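Local coordinates for EH1AB1 (Metagenome, PDB 6I8F), which hydrolyses esters, and as an alpha/beta-hydrolase-fold enzyme probably does so with a serine nucleophile, at residues T96-H101 against A150-I155; S115-L120 against C126-I131. All coordinates share one frame; numbering follows the deposited sequence.

Contact 1: residues T96-H101 against A150-I155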
ATOM      1  N   THR A  96      -3.321 -11.720  13.851  1.00 18.67           N
ATOM      2  CA  THR A  96      -3.263 -13.025  13.205  1.00 19.30           C
ATOM      3  C   THR A  96      -3.884 -12.927  11.810  1.00 18.56           C
ATOM      4  O   THR A  96      -4.971 -12.386  11.653  1.00 18.93           O
ATOM      5  CB  THR A  96      -3.978 -14.091  14.050  1.00 18.28           C
ATOM      6  OG1 THR A  96      -3.268 -14.248  15.281  1.00 18.08           O
ATOM      7  CG2 THR A  96      -4.072 -15.427  13.347  1.00 18.33           C
ATOM      8  N   LEU A  97      -3.182 -13.479  10.819  1.00 18.00           N
ATOM      9  CA  LEU A  97      -3.692 -13.590   9.460  1.00 17.71           C
ATOM     10  C   LEU A  97      -4.092 -15.042   9.198  1.00 17.69           C
ATOM     11  O   LEU A  97      -3.231 -15.927   9.200  1.00 17.65           O
ATOM     12  CB  LEU A  97      -2.607 -13.146   8.477  1.00 18.17           C
ATOM     13  CG  LEU A  97      -2.887 -13.427   6.997  1.00 18.52           C
ATOM     14  CD1 LEU A  97      -4.151 -12.732   6.532  1.00 19.10           C
ATOM     15  CD2 LEU A  97      -1.709 -12.998   6.139  1.00 18.89           C
ATOM     16  N   ILE A  98      -5.389 -15.261   8.957  1.00 16.61           N
ATOM     17  CA  ILE A  98      -5.885 -16.517   8.438  1.00 17.10           C
ATOM     18  C   ILE A  98      -5.704 -16.513   6.919  1.00 17.24           C
ATOM     19  O   ILE A  98      -6.313 -15.705   6.218  1.00 16.60           O
ATOM     20  CB  ILE A  98      -7.347 -16.761   8.852  1.00 17.78           C
ATOM     21  CG1 ILE A  98      -7.469 -16.799  10.377  1.00 19.08           C
ATOM     22  CG2 ILE A  98      -7.889 -18.027   8.197  1.00 17.26           C
ATOM     23  CD1 ILE A  98      -8.824 -16.425  10.902  1.00 20.94           C
ATOM     24  N   TYR A  99      -4.867 -17.441   6.442  1.00 17.41           N
ATOM     25  CA  TYR A  99      -4.397 -17.489   5.060  1.00 17.19           C
ATOM     26  C   TYR A  99      -4.958 -18.719   4.334  1.00 16.94           C
ATOM     27  O   TYR A  99      -4.870 -19.844   4.818  1.00 17.27           O
ATOM     28  CB  TYR A  99      -2.866 -17.506   4.987  1.00 17.15           C
ATOM     29  CG  TYR A  99      -2.353 -17.209   3.600  1.00 17.80           C
ATOM     30  CD1 TYR A  99      -2.160 -18.220   2.669  1.00 17.90           C
ATOM     31  CD2 TYR A  99      -2.091 -15.906   3.203  1.00 17.64           C
ATOM     32  CE1 TYR A  99      -1.727 -17.942   1.382  1.00 18.03           C
ATOM     33  CE2 TYR A  99      -1.660 -15.614   1.919  1.00 18.28           C
ATOM     34  CZ  TYR A  99      -1.482 -16.632   1.003  1.00 18.06           C
ATOM     35  OH  TYR A  99      -1.048 -16.336  -0.259  1.00 18.81           O
ATOM     36  N   TYR A 100      -5.498 -18.460   3.140  1.00 16.23           N
ATOM     37  CA  TYR A 100      -6.044 -19.438   2.233  1.00 15.84           C
ATOM     38  C   TYR A 100      -5.185 -19.504   0.968  1.00 15.45           C
ATOM     39  O   TYR A 100      -5.164 -18.548   0.174  1.00 15.99           O
ATOM     40  CB  TYR A 100      -7.477 -19.048   1.864  1.00 15.88           C
ATOM     41  CG  TYR A 100      -8.372 -18.751   3.041  1.00 15.21           C
ATOM     42  CD1 TYR A 100      -8.778 -19.766   3.899  1.00 15.12           C
ATOM     43  CD2 TYR A 100      -8.849 -17.471   3.281  1.00 14.51           C
ATOM     44  CE1 TYR A 100      -9.624 -19.520   4.965  1.00 14.30           C
ATOM     45  CE2 TYR A 100      -9.707 -17.211   4.342  1.00 14.35           C
ATOM     46  CZ  TYR A 100     -10.102 -18.238   5.180  1.00 14.54           C
ATOM     47  OH  TYR A 100     -10.951 -17.991   6.226  1.00 15.84           O
ATOM     48  N   HIS A 101      -4.478 -20.626   0.790  1.00 15.44           N
ATOM     49  CA  HIS A 101      -3.630 -20.869  -0.376  1.00 15.64           C
ATOM     50  C   HIS A 101      -4.460 -20.789  -1.666  1.00 15.75           C
ATOM     51  O   HIS A 101      -5.666 -21.010  -1.678  1.00 14.87           O
ATOM     52  CB  HIS A 101      -2.918 -22.228  -0.261  1.00 15.92           C
ATOM     53  CG  HIS A 101      -3.807 -23.416  -0.431  1.00 15.95           C
ATOM     54  ND1 HIS A 101      -4.238 -23.842  -1.677  1.00 16.23           N
ATOM     55  CD2 HIS A 101      -4.339 -24.275   0.469  1.00 15.94           C
ATOM     56  CE1 HIS A 101      -5.022 -24.893  -1.528  1.00 16.03           C
ATOM     57  NE2 HIS A 101      -5.100 -25.180  -0.228  1.00 15.90           N
ATOM     58  N   ALA A 150     -15.872 -21.537   7.666  1.00 20.14           N
ATOM     59  CA  ALA A 150     -15.897 -22.246   8.966  1.00 20.74           C
ATOM     60  C   ALA A 150     -14.568 -22.034   9.711  1.00 20.67           C
ATOM     61  O   ALA A 150     -14.559 -21.882  10.928  1.00 21.28           O
ATOM     62  CB  ALA A 150     -16.204 -23.717   8.795  1.00 19.89           C
ATOM     63  N   ALA A 151     -13.452 -22.016   8.976  1.00 19.95           N
ATOM     64  CA  ALA A 151     -12.123 -21.804   9.584  1.00 19.62           C
ATOM     65  C   ALA A 151     -12.061 -20.440  10.291  1.00 19.27           C
ATOM     66  O   ALA A 151     -11.591 -20.336  11.438  1.00 18.48           O
ATOM     67  CB  ALA A 151     -11.050 -21.922   8.532  1.00 19.53           C
ATOM     68  N   PHE A 152     -12.534 -19.392   9.609  1.00 18.52           N
ATOM     69  CA  PHE A 152     -12.508 -18.046  10.178  1.00 19.36           C
ATOM     70  C   PHE A 152     -13.417 -17.958  11.411  1.00 20.89           C
ATOM     71  O   PHE A 152     -13.014 -17.434  12.457  1.00 20.56           O
ATOM     72  CB  PHE A 152     -12.905 -16.972   9.164  1.00 19.21           C
ATOM     73  CG  PHE A 152     -13.081 -15.637   9.835  1.00 18.93           C
ATOM     74  CD1 PHE A 152     -11.979 -14.930  10.284  1.00 18.83           C
ATOM     75  CD2 PHE A 152     -14.343 -15.151  10.132  1.00 19.16           C
ATOM     76  CE1 PHE A 152     -12.137 -13.743  10.985  1.00 18.48           C
ATOM     77  CE2 PHE A 152     -14.500 -13.959  10.824  1.00 19.05           C
ATOM     78  CZ  PHE A 152     -13.396 -13.254  11.242  1.00 19.09           C
ATOM     79  N   ARG A 153     -14.654 -18.451  11.288  1.00 23.05           N
ATOM     80  CA  ARG A 153     -15.612 -18.408  12.418  1.00 24.11           C
ATOM     81  C   ARG A 153     -15.014 -19.171  13.614  1.00 23.17           C
ATOM     82  O   ARG A 153     -15.072 -18.711  14.733  1.00 22.49           O
ATOM     83  CB  ARG A 153     -16.971 -18.990  12.012  1.00 25.81           C
ATOM     84  CG  ARG A 153     -17.786 -18.143  11.046  1.00 28.68           C
ATOM     85  CD  ARG A 153     -19.172 -18.726  10.810  1.00 32.36           C
ATOM     86  NE  ARG A 153     -20.033 -17.848  10.021  1.00 37.12           N
ATOM     87  CZ  ARG A 153     -20.984 -18.253   9.167  1.00 39.51           C
ATOM     88  NH1 ARG A 153     -21.121 -19.539   8.875  1.00 39.84           N
ATOM     89  NH2 ARG A 153     -21.784 -17.365   8.596  1.00 38.35           N
ATOM     90  N   HIS A 154     -14.413 -20.336  13.360  1.00 24.57           N
ATOM     91  CA  HIS A 154     -13.874 -21.188  14.431  1.00 24.66           C
ATOM     92  C   HIS A 154     -12.700 -20.502  15.153  1.00 23.76           C
ATOM     93  O   HIS A 154     -12.618 -20.508  16.387  1.00 21.89           O
ATOM     94  CB  HIS A 154     -13.457 -22.548  13.873  1.00 25.65           C
ATOM     95  CG  HIS A 154     -12.899 -23.456  14.915  1.00 25.95           C
ATOM     96  ND1 HIS A 154     -13.711 -24.187  15.767  1.00 26.83           N
ATOM     97  CD2 HIS A 154     -11.625 -23.722  15.276  1.00 26.48           C
ATOM     98  CE1 HIS A 154     -12.956 -24.886  16.593  1.00 26.40           C
ATOM     99  NE2 HIS A 154     -11.669 -24.621  16.309  1.00 27.59           N
ATOM    100  N   ILE A 155     -11.766 -19.940  14.382  1.00 22.40           N
ATOM    101  CA  ILE A 155     -10.611 -19.228  14.977  1.00 22.02           C
ATOM    102  C   ILE A 155     -11.087 -17.946  15.681  1.00 22.14           C
ATOM    103  O   ILE A 155     -10.632 -17.656  16.791  1.00 23.40           O
ATOM    104  CB  ILE A 155      -9.526 -18.980  13.920  1.00 20.61           C
ATOM    105  CG1 ILE A 155      -8.929 -20.323  13.481  1.00 21.33           C
ATOM    106  CG2 ILE A 155      -8.476 -18.010  14.448  1.00 20.35           C
ATOM    107  CD1 ILE A 155      -8.279 -20.320  12.119  1.00 21.11           C
TER

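Contact 2: residues S115-L120 against C126-I131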
ATOM      1  N   SER A 115       6.678 -21.473   2.670  1.00 16.49           N
ATOM      2  CA  SER A 115       7.761 -20.471   2.703  1.00 17.17           C
ATOM      3  C   SER A 115       7.187 -19.042   2.682  1.00 17.29           C
ATOM      4  O   SER A 115       7.736 -18.134   3.337  1.00 16.80           O
ATOM      5  CB  SER A 115       8.754 -20.668   1.571  1.00 17.69           C
ATOM      6  OG  SER A 115       9.469 -21.900   1.710  1.00 17.40           O
ATOM      7  N   THR A 116       6.105 -18.857   1.918  1.00 16.11           N
ATOM      8  CA  THR A 116       5.409 -17.594   1.782  1.00 15.92           C
ATOM      9  C   THR A 116       4.762 -17.193   3.111  1.00 16.14           C
ATOM     10  O   THR A 116       4.845 -16.031   3.512  1.00 17.06           O
ATOM     11  CB  THR A 116       4.364 -17.655   0.664  1.00 15.92           C
ATOM     12  OG1 THR A 116       5.076 -17.922  -0.548  1.00 15.67           O
ATOM     13  CG2 THR A 116       3.544 -16.387   0.557  1.00 15.56           C
ATOM     14  N   CYS A 117       4.086 -18.136   3.771  1.00 15.85           N
ATOM     15  CA  CYS A 117       3.448 -17.853   5.050  1.00 16.42           C
ATOM     16  C   CYS A 117       4.494 -17.528   6.120  1.00 15.83           C
ATOM     17  O   CYS A 117       4.273 -16.626   6.924  1.00 15.53           O
ATOM     18  CB  CYS A 117       2.574 -19.001   5.517  1.00 16.64           C
ATOM     19  SG  CYS A 117       1.018 -19.078   4.592  1.00 17.90           S
ATOM     20  N   ARG A 118       5.619 -18.245   6.093  1.00 15.79           N
ATOM     21  CA  ARG A 118       6.727 -18.000   7.024  1.00 17.09           C
ATOM     22  C   ARG A 118       7.201 -16.552   6.863  1.00 17.15           C
ATOM     23  O   ARG A 118       7.378 -15.835   7.854  1.00 16.61           O
ATOM     24  CB  ARG A 118       7.883 -18.978   6.786  1.00 17.17           C
ATOM     25  CG  ARG A 118       7.636 -20.377   7.330  1.00 17.24           C
ATOM     26  CD  ARG A 118       8.630 -21.362   6.738  1.00 17.94           C
ATOM     27  NE  ARG A 118       8.537 -22.694   7.338  1.00 18.32           N
ATOM     28  CZ  ARG A 118       9.215 -23.101   8.416  1.00 18.94           C
ATOM     29  NH1 ARG A 118      10.115 -22.313   8.992  1.00 16.85           N
ATOM     30  NH2 ARG A 118       8.976 -24.306   8.912  1.00 18.82           N
ATOM     31  N   ARG A 119       7.407 -16.143   5.603  1.00 17.83           N
ATOM     32  CA  ARG A 119       7.929 -14.814   5.310  1.00 18.10           C
ATOM     33  C   ARG A 119       6.895 -13.773   5.741  1.00 18.60           C
ATOM     34  O   ARG A 119       7.262 -12.762   6.326  1.00 18.49           O
ATOM     35  CB  ARG A 119       8.311 -14.661   3.837  1.00 18.34           C
ATOM     36  CG  ARG A 119       9.097 -13.396   3.537  1.00 18.65           C
ATOM     37  CD  ARG A 119       9.630 -13.330   2.111  1.00 18.88           C
ATOM     38  NE  ARG A 119      10.357 -12.090   1.885  1.00 19.57           N
ATOM     39  CZ  ARG A 119      11.684 -11.961   1.925  1.00 19.88           C
ATOM     40  NH1 ARG A 119      12.439 -13.032   2.081  1.00 17.28           N
ATOM     41  NH2 ARG A 119      12.246 -10.766   1.768  1.00 18.85           N
ATOM     42  N   LEU A 120       5.606 -14.031   5.477  1.00 18.91           N
ATOM     43  CA  LEU A 120       4.565 -13.061   5.850  1.00 18.99           C
ATOM     44  C   LEU A 120       4.556 -12.864   7.371  1.00 18.01           C
ATOM     45  O   LEU A 120       4.397 -11.750   7.850  1.00 17.10           O
ATOM     46  CB  LEU A 120       3.198 -13.533   5.348  1.00 19.32           C
ATOM     47  CG  LEU A 120       2.963 -13.444   3.839  1.00 20.26           C
ATOM     48  CD1 LEU A 120       1.598 -14.006   3.480  1.00 20.16           C
ATOM     49  CD2 LEU A 120       3.087 -12.014   3.336  1.00 21.11           C
ATOM     50  N   CYS A 126       3.025 -10.643  12.604  1.00 20.64           N
ATOM     51  CA  CYS A 126       1.718 -11.224  12.865  1.00 19.97           C
ATOM     52  C   CYS A 126       1.824 -12.749  12.793  1.00 19.04           C
ATOM     53  O   CYS A 126       2.568 -13.269  11.980  1.00 17.26           O
ATOM     54  CB  CYS A 126       0.686 -10.759  11.845  1.00 20.98           C
ATOM     55  SG  CYS A 126       0.317  -8.988  11.928  1.00 21.82           S
ATOM     56  N   GLN A 127       1.085 -13.444  13.664  1.00 18.85           N
ATOM     57  CA  GLN A 127       0.847 -14.875  13.495  1.00 18.81           C
ATOM     58  C   GLN A 127       0.182 -15.095  12.128  1.00 17.63           C
ATOM     59  O   GLN A 127      -0.669 -14.308  11.750  1.00 17.51           O
ATOM     60  CB  GLN A 127      -0.056 -15.399  14.612  1.00 18.95           C
ATOM     61  CG  GLN A 127      -0.407 -16.870  14.436  1.00 20.20           C
ATOM     62  CD  GLN A 127      -1.066 -17.491  15.644  1.00 21.57           C
ATOM     63  OE1 GLN A 127      -0.719 -18.603  16.034  1.00 24.70           O
ATOM     64  NE2 GLN A 127      -2.047 -16.808  16.214  1.00 19.06           N
ATOM     65  N   VAL A 128       0.586 -16.144  11.401  1.00 18.13           N
ATOM     66  CA  VAL A 128      -0.155 -16.626  10.217  1.00 17.42           C
ATOM     67  C   VAL A 128      -0.693 -18.036  10.514  1.00 18.16           C
ATOM     68  O   VAL A 128      -0.011 -18.891  11.113  1.00 18.17           O
ATOM     69  CB  VAL A 128       0.702 -16.599   8.936  1.00 17.84           C
ATOM     70  CG1 VAL A 128      -0.062 -17.113   7.720  1.00 17.47           C
ATOM     71  CG2 VAL A 128       1.240 -15.200   8.662  1.00 18.48           C
ATOM     72  N   ILE A 129      -1.949 -18.263  10.119  1.00 17.38           N
ATOM     73  CA  ILE A 129      -2.575 -19.575  10.211  1.00 17.14           C
ATOM     74  C   ILE A 129      -3.073 -19.950   8.822  1.00 16.57           C
ATOM     75  O   ILE A 129      -4.067 -19.395   8.372  1.00 15.53           O
ATOM     76  CB  ILE A 129      -3.714 -19.606  11.242  1.00 16.67           C
ATOM     77  CG1 ILE A 129      -3.233 -19.147  12.618  1.00 16.83           C
ATOM     78  CG2 ILE A 129      -4.323 -21.001  11.299  1.00 17.36           C
ATOM     79  CD1 ILE A 129      -4.338 -19.026  13.651  1.00 16.98           C
ATOM     80  N   SER A 130      -2.361 -20.893   8.188  1.00 16.71           N
ATOM     81  CA  SER A 130      -2.662 -21.383   6.846  1.00 17.20           C
ATOM     82  C   SER A 130      -3.682 -22.534   6.925  1.00 18.41           C
ATOM     83  O   SER A 130      -3.565 -23.426   7.768  1.00 18.70           O
ATOM     84  CB  SER A 130      -1.391 -21.814   6.167  1.00 16.98           C
ATOM     85  OG  SER A 130      -1.652 -22.216   4.839  1.00 16.96           O
ATOM     86  N   ILE A 131      -4.685 -22.505   6.043  1.00 18.60           N
ATOM     87  CA  ILE A 131      -5.836 -23.383   6.152  1.00 18.67           C
ATOM     88  C   ILE A 131      -5.817 -24.392   5.005  1.00 20.00           C
ATOM     89  O   ILE A 131      -5.638 -24.027   3.837  1.00 19.05           O
ATOM     90  CB  ILE A 131      -7.161 -22.596   6.171  1.00 18.06           C
ATOM     91  CG1 ILE A 131      -7.225 -21.563   7.302  1.00 17.00           C
ATOM     92  CG2 ILE A 131      -8.343 -23.561   6.217  1.00 18.80           C
ATOM     93  CD1 ILE A 131      -7.082 -22.131   8.684  1.00 17.17           C
TER

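Contact 1: residues T96-H101 against A150-I155
Ile98 CD1 meets the ring of Phe152 at its edge, near the ring plane, 3.5 Å from CD1 of that ring, and the two side chains cross at about a right angle. The same methyl also reaches Ile155, and here the side chains come tip to tip, with Ile98 CD1 3.9 Å from Ile155 CG2. Ile98 keeps CG1 anti to its own carbonyl carbon (chi1 -60°), and its extended outer torsion carries CD1 forward between the two helix residues. Ile155 CD1 packs further back along the same side chain, 4.0 Å from Ile98 CG1. This apolar cluster is the tight part of the interface. Strand 94-100 and helix 143-157 belong to the alpha/beta hydrolase fold, in which helices cover both faces of a mainly parallel sheet; the short segments run nearly antiparallel, at 161°, with their axes 9.8 Å apart. Away from Ile98 the packing thins. Tyr100 offers the helix little more than its hydroxyl, which lies 3.7 Å from Phe152 CB, and makes a weak hydrogen bond to the carbonyl of Gly148, one turn earlier in the helix. Ala151, whose CB is directed toward the strand, comes no closer than 4.5 Å, from CB to Tyr100 CE1. On the far side of the helix, Ala150 and Arg153 point away from the strand and are partly exposed, Arg153 pairing there with Glu193 in a salt bridge. Phe152 also packs on Val184 and Cys188 of helix 176-190, and on Val171 of the adjoining strand.

Contact 2: residues S115-L120 against C126-I131
Cys117 and Val128 are the closest backbone pair, their CA atoms 6.4 Å apart, where the helix segment 115-120 and strand 127-131 run almost antiparallel at 158° with axes 8.2 Å apart. Val128 fills the space between them with both its methyls. CG1, anti to the backbone N (chi1 179°), lies 3.8 Å from Cys117 SG and nearly as close to Cys117 CB. CG2 takes the other side of the branch, 3.8 Å from Cys117 O and 4.2 Å from Leu120 CB, one turn further along the helix. The thiol of Cys117 also leans over the next inward-facing strand residue, with SG 4.0 Å from Ser130 CB. An alanine in place of Val128 lacks both methyls, and the loss is likely to open a gap beneath Cys117 SG, Cys117 O and Leu120 CB and leave the helix less closely seated. Tyr84 and Tyr99, from the strands on either side of 127-132, pack against Cys117 as well, so its thiol sits over the sheet. The helix is the connection of a beta-alpha-beta crossover from strand 94-100 to strand 127-132. Its outward arginines turn away from the strand, Arg118 forming a salt bridge with Asp114 and Arg119 one with Asp317. With no hydrogen bond passing between the two segments, their cohesion rests on the close fit of methyl groups and sulfur, which depends on shape more than on direction.

The centres of contacts 1 and 2 lie about 11 Å apart on one sheet, where strands 94-100 and 127-132 are parallel neighbours. Along the chain the order is strand 94-100, helix 114-124, strand 127-132, helix 143-157, so contact 2 falls wholly between the two segments of contact 1. The helices cover opposite faces of the sheet. Probable backbone hydrogen bonds join the contacts directly, Leu97 N to Gln127 O and Ile129 N to Leu97 O, both 2.8 Å. Together the contacts pack one helix on each of two adjoining strands in a layered alpha/beta/alpha core, beside strand 169-174, which leads into the putative nucleophile elbow at Ser175.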